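Local atomic coordinates of putative hydrogenase (Pyrococcus furiosus, PDB entry 3LYU), a protein that is probably an oxidoreductase binding FAD and a [2Fe-2S] cluster, represented here by its alpha/beta domain alone. Residues P35-W40 / K66-H71; K20-G25 / R100-S105. One frame throughout, in Å; residues are numbered along the deposited sequence.

Contact 1. Residues P35-W40 / K66-H71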
# COMPACT_ATOMS: atom_id res chain seq x y z
N PRO B 35 -10.69 -8.42 -18.88
CA PRO B 35 -10.87 -6.97 -19.01
C PRO B 35 -9.57 -6.15 -18.97
O PRO B 35 -9.48 -5.07 -19.53
CB PRO B 35 -11.82 -6.63 -17.87
CG PRO B 35 -11.56 -7.73 -16.88
CD PRO B 35 -11.46 -8.93 -17.74
N ILE B 36 -8.56 -6.69 -18.31
CA ILE B 36 -7.28 -6.01 -18.23
C ILE B 36 -6.54 -6.06 -19.56
O ILE B 36 -6.06 -5.04 -20.05
CB ILE B 36 -6.40 -6.65 -17.15
CG1 ILE B 36 -7.03 -6.41 -15.78
CG2 ILE B 36 -5.00 -6.09 -17.22
CD1 ILE B 36 -6.20 -6.95 -14.62
N ALA B 37 -6.45 -7.26 -20.13
CA ALA B 37 -5.76 -7.48 -21.41
C ALA B 37 -6.48 -6.77 -22.55
O ALA B 37 -5.87 -6.30 -23.50
CB ALA B 37 -5.67 -8.98 -21.70
N LYS B 38 -7.80 -6.70 -22.46
CA LYS B 38 -8.61 -6.06 -23.48
C LYS B 38 -8.25 -4.58 -23.55
O LYS B 38 -8.06 -4.03 -24.63
CB LYS B 38 -10.08 -6.24 -23.15
CG LYS B 38 -11.02 -5.79 -24.24
CD LYS B 38 -12.44 -6.13 -23.85
CE LYS B 38 -13.43 -5.67 -24.89
NZ LYS B 38 -14.83 -5.89 -24.40
N ALA B 39 -8.16 -3.95 -22.39
CA ALA B 39 -7.83 -2.53 -22.28
C ALA B 39 -6.38 -2.22 -22.66
O ALA B 39 -6.09 -1.14 -23.18
CB ALA B 39 -8.10 -2.06 -20.88
N TRP B 40 -5.46 -3.15 -22.41
CA TRP B 40 -4.07 -2.91 -22.78
C TRP B 40 -3.89 -2.94 -24.29
O TRP B 40 -3.09 -2.20 -24.83
CB TRP B 40 -3.15 -3.95 -22.14
CG TRP B 40 -2.70 -3.58 -20.76
CD1 TRP B 40 -2.60 -2.32 -20.23
CD2 TRP B 40 -2.18 -4.47 -19.77
NE1 TRP B 40 -2.05 -2.37 -18.97
CE2 TRP B 40 -1.78 -3.68 -18.66
CE3 TRP B 40 -2.01 -5.87 -19.70
CZ2 TRP B 40 -1.22 -4.23 -17.50
CZ3 TRP B 40 -1.45 -6.42 -18.55
CH2 TRP B 40 -1.06 -5.59 -17.46
N LYS B 66 -10.48 -12.11 -29.86
CA LYS B 66 -10.95 -10.93 -30.58
C LYS B 66 -10.47 -9.63 -29.93
O LYS B 66 -10.52 -8.58 -30.54
CB LYS B 66 -12.48 -10.96 -30.63
CG LYS B 66 -13.11 -9.88 -31.48
CD LYS B 66 -14.61 -10.10 -31.61
CE LYS B 66 -15.23 -9.10 -32.57
NZ LYS B 66 -16.69 -9.35 -32.75
N ALA B 67 -10.01 -9.72 -28.68
CA ALA B 67 -9.53 -8.55 -27.94
C ALA B 67 -8.00 -8.38 -27.90
O ALA B 67 -7.50 -7.28 -27.74
CB ALA B 67 -10.08 -8.59 -26.52
N VAL B 68 -7.26 -9.47 -28.05
CA VAL B 68 -5.80 -9.40 -28.03
C VAL B 68 -5.23 -9.84 -29.37
O VAL B 68 -5.94 -10.40 -30.19
CB VAL B 68 -5.21 -10.30 -26.92
CG1 VAL B 68 -5.80 -9.94 -25.57
CG2 VAL B 68 -5.47 -11.77 -27.24
N THR B 69 -3.95 -9.57 -29.60
CA THR B 69 -3.34 -9.97 -30.86
C THR B 69 -3.40 -11.48 -30.96
O THR B 69 -3.76 -12.02 -32.00
CB THR B 69 -1.87 -9.50 -30.97
OG1 THR B 69 -1.02 -10.37 -30.21
CG2 THR B 69 -1.73 -8.10 -30.43
N ARG B 70 -3.06 -12.16 -29.86
CA ARG B 70 -3.07 -13.62 -29.82
C ARG B 70 -3.47 -14.22 -28.46
O ARG B 70 -2.94 -13.84 -27.42
CB ARG B 70 -1.69 -14.15 -30.19
CG ARG B 70 -1.63 -15.65 -30.29
CD ARG B 70 -0.34 -16.15 -29.69
NE ARG B 70 0.82 -15.58 -30.26
CZ ARG B 70 1.90 -14.95 -29.80
NH1 ARG B 70 2.73 -14.64 -30.76
NH2 ARG B 70 2.18 -14.62 -28.54
N HIS B 71 -4.39 -15.16 -28.49
CA HIS B 71 -4.83 -15.82 -27.27
C HIS B 71 -4.47 -17.31 -27.29
O HIS B 71 -4.88 -18.03 -28.19
CB HIS B 71 -6.33 -15.68 -27.08
CG HIS B 71 -6.86 -16.49 -25.94
ND1 HIS B 71 -6.38 -16.37 -24.65
CD2 HIS B 71 -7.79 -17.48 -25.90
CE1 HIS B 71 -6.99 -17.25 -23.87
NE2 HIS B 71 -7.85 -17.93 -24.61
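No flat side chain lies where A37 and K38 meet A67 and V68. The ring in this part of the helix, W40, faces elsewhere: I36 CG2 sits 3.7 Å above the W40 ring plane, offset toward the rim. The same indole makes an edge-to-face contact with F112, and its NE1 gives a hydrogen bond to P14 O. The contact with 66-71 is made by aliphatic carbons alone, in two small pairs. In the first, K38 CG lies 3.7 Å from A67 CB. K38 CB is almost as near, at 4.1 Å from A67 CB, so the root of the lysine lies alongside the alanine methyl. K38 CG stands opposite the backbone N of K38 (chi1 -172°), and the rest of the chain is extended, which carries the ammonium away from A67. K38 also packs on E42 of the second subunit. The backbones come close here, with K38 CA 5.2 Å from A67 CA. In the second pair, the A37 methyl meets one branch of the valine, V68 CG1, at 4.0 Å from A37 CB. That branch lies beside the backbone nitrogen of V68 and anti to its carbonyl carbon. Behind this pair, A37 rests on T49 and A23, and V68 on V47, so both reach the sheet. No hydrogen bond joins the two segments. Short side chains let helix 29-42 lie near the turn that leads into strand 70-76, outermost in the sheet of this chain. The contact rests on van der Waals packing of a few carbons, and K38 lends only its methylenes to it.

Contact 2. Residues K20-G25 / R100-S105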
# COMPACT_ATOMS: atom_id res chain seq x y z
N LYS B 20 4.96 -5.19 -25.94
CA LYS B 20 4.43 -6.54 -26.09
C LYS B 20 4.21 -7.14 -24.71
O LYS B 20 5.15 -7.31 -23.94
CB LYS B 20 5.39 -7.39 -26.90
CG LYS B 20 4.79 -8.72 -27.33
CD LYS B 20 5.68 -9.46 -28.30
CE LYS B 20 5.04 -10.75 -28.77
NZ LYS B 20 5.90 -11.46 -29.75
N ILE B 21 2.96 -7.47 -24.41
CA ILE B 21 2.60 -8.00 -23.10
C ILE B 21 2.08 -9.44 -23.11
O ILE B 21 1.28 -9.82 -23.96
CB ILE B 21 1.52 -7.10 -22.41
CG1 ILE B 21 1.99 -5.64 -22.38
CG2 ILE B 21 1.26 -7.60 -20.98
CD1 ILE B 21 0.93 -4.65 -21.96
N LEU B 22 2.54 -10.23 -22.15
CA LEU B 22 2.10 -11.59 -22.02
C LEU B 22 1.21 -11.61 -20.78
O LEU B 22 1.71 -11.60 -19.65
CB LEU B 22 3.30 -12.53 -21.82
CG LEU B 22 2.88 -13.96 -21.44
CD1 LEU B 22 1.92 -14.52 -22.48
CD2 LEU B 22 4.10 -14.83 -21.32
N ALA B 23 -0.10 -11.60 -21.00
CA ALA B 23 -1.04 -11.62 -19.89
C ALA B 23 -1.47 -13.07 -19.65
O ALA B 23 -2.12 -13.69 -20.49
CB ALA B 23 -2.24 -10.75 -20.22
N ILE B 24 -1.10 -13.61 -18.48
CA ILE B 24 -1.41 -14.99 -18.11
C ILE B 24 -2.55 -15.13 -17.09
O ILE B 24 -2.66 -14.35 -16.14
CB ILE B 24 -0.17 -15.68 -17.52
CG1 ILE B 24 1.00 -15.53 -18.49
CG2 ILE B 24 -0.44 -17.14 -17.29
CD1 ILE B 24 2.28 -16.02 -17.93
N GLY B 25 -3.40 -16.13 -17.30
CA GLY B 25 -4.50 -16.37 -16.40
C GLY B 25 -4.59 -17.85 -16.13
O GLY B 25 -4.84 -18.63 -17.04
N ARG B 100 8.27 -20.68 -20.50
CA ARG B 100 9.67 -20.88 -20.83
C ARG B 100 9.79 -20.87 -22.35
O ARG B 100 10.69 -20.26 -22.92
CB ARG B 100 10.12 -22.24 -20.30
CG ARG B 100 11.47 -22.70 -20.81
CD ARG B 100 12.59 -21.97 -20.10
NE ARG B 100 12.68 -22.36 -18.70
CZ ARG B 100 13.48 -21.77 -17.81
NH1 ARG B 100 14.25 -20.75 -18.18
NH2 ARG B 100 13.51 -22.20 -16.56
N GLU B 101 8.86 -21.55 -23.00
CA GLU B 101 8.82 -21.65 -24.45
C GLU B 101 8.52 -20.33 -25.17
O GLU B 101 9.02 -20.09 -26.27
CB GLU B 101 7.78 -22.70 -24.84
CG GLU B 101 7.28 -22.60 -26.27
CD GLU B 101 6.15 -23.57 -26.56
OE1 GLU B 101 5.46 -23.40 -27.59
OE2 GLU B 101 5.95 -24.50 -25.75
N LEU B 102 7.69 -19.49 -24.56
CA LEU B 102 7.33 -18.21 -25.15
C LEU B 102 8.36 -17.13 -24.92
O LEU B 102 8.43 -16.16 -25.67
CB LEU B 102 5.99 -17.75 -24.60
CG LEU B 102 4.73 -18.43 -25.14
CD1 LEU B 102 3.55 -17.98 -24.31
CD2 LEU B 102 4.54 -18.06 -26.61
N LEU B 103 9.15 -17.27 -23.86
CA LEU B 103 10.18 -16.30 -23.55
C LEU B 103 11.47 -16.66 -24.27
O LEU B 103 12.26 -15.79 -24.63
CB LEU B 103 10.43 -16.25 -22.04
CG LEU B 103 9.50 -15.38 -21.20
CD1 LEU B 103 8.06 -15.66 -21.57
CD2 LEU B 103 9.76 -15.66 -19.73
N GLU B 104 11.67 -17.96 -24.46
CA GLU B 104 12.85 -18.49 -25.14
C GLU B 104 12.62 -18.31 -26.63
O GLU B 104 13.56 -18.32 -27.43
CB GLU B 104 13.05 -19.97 -24.80
CG GLU B 104 14.49 -20.44 -24.87
CD GLU B 104 14.70 -21.79 -24.20
OE1 GLU B 104 14.34 -21.93 -23.01
OE2 GLU B 104 15.23 -22.71 -24.85
N SER B 105 11.35 -18.16 -27.00
CA SER B 105 10.97 -17.94 -28.38
C SER B 105 11.06 -16.42 -28.62
O SER B 105 12.15 -15.87 -28.72
CB SER B 105 9.53 -18.43 -28.63
OG SER B 105 9.15 -18.26 -29.99
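L22, on strand 20-26, meets L102 and L103 of helix 84-104 with its two methyl branches. All contact between the segments is apolar. L22 CD1 lies 4.2 Å from L102 CD1, and L22 CD2 lies 4.1 Å from L103 CD1. The strand leucine is thus forked, with one branch for each of two successive helix residues. Its CG is anti to the backbone nitrogen (chi1 170°), and the L22 and L103 side chains cross at about a right angle. The nearest backbones, L22 CA and L102 CA, are 9.0 Å apart, so the leucine side chains span the distance between strand and helix. V126 and Y130 of helix 117-130 touch L103, and W108 packs on both L22 and L103. Hydrogen bonds serve the elements themselves. Within the helix, E104 N reaches R100 O at 2.9 Å. W108, on the loop after the helix, binds L102 O through NE1, and L22 pairs through its backbone with L110 and F112 of the neighbouring strand 110-114. Charge gathers at the start of the strand, where K20 NZ forms a salt bridge with E106 and K20 makes a cation-pi contact with W108. Helices packed by apolar side chains on a central parallel sheet fit a Rossmann-like alpha/beta/alpha sandwich. The strand order 3-2-1-4-5 is consistent with the nucleotide-binding domain of the ferredoxin reductase family.

In the fold
Contact 2 packs a helix on the parallel sheet, while contact 1 packs helix 29-42 on the loop leading into it, on the other face. Contact 2 is core: its three touching residues are all buried, and no other chain reaches it. Contact 1 is nearer the surface, farther from the centre of the chain and beside the second subunit. It uses small groups at close range, whereas contact 2 uses long leucines across a wider gap. Strand 20-26 serves both sides, through A23 toward A37 and through I21, whose CD1 meets W40 CD2 at 3.8 Å. E106, the partner of K20, also forms a salt bridge with R70. The centres of contact 1 and contact 2 are about 14 Å apart.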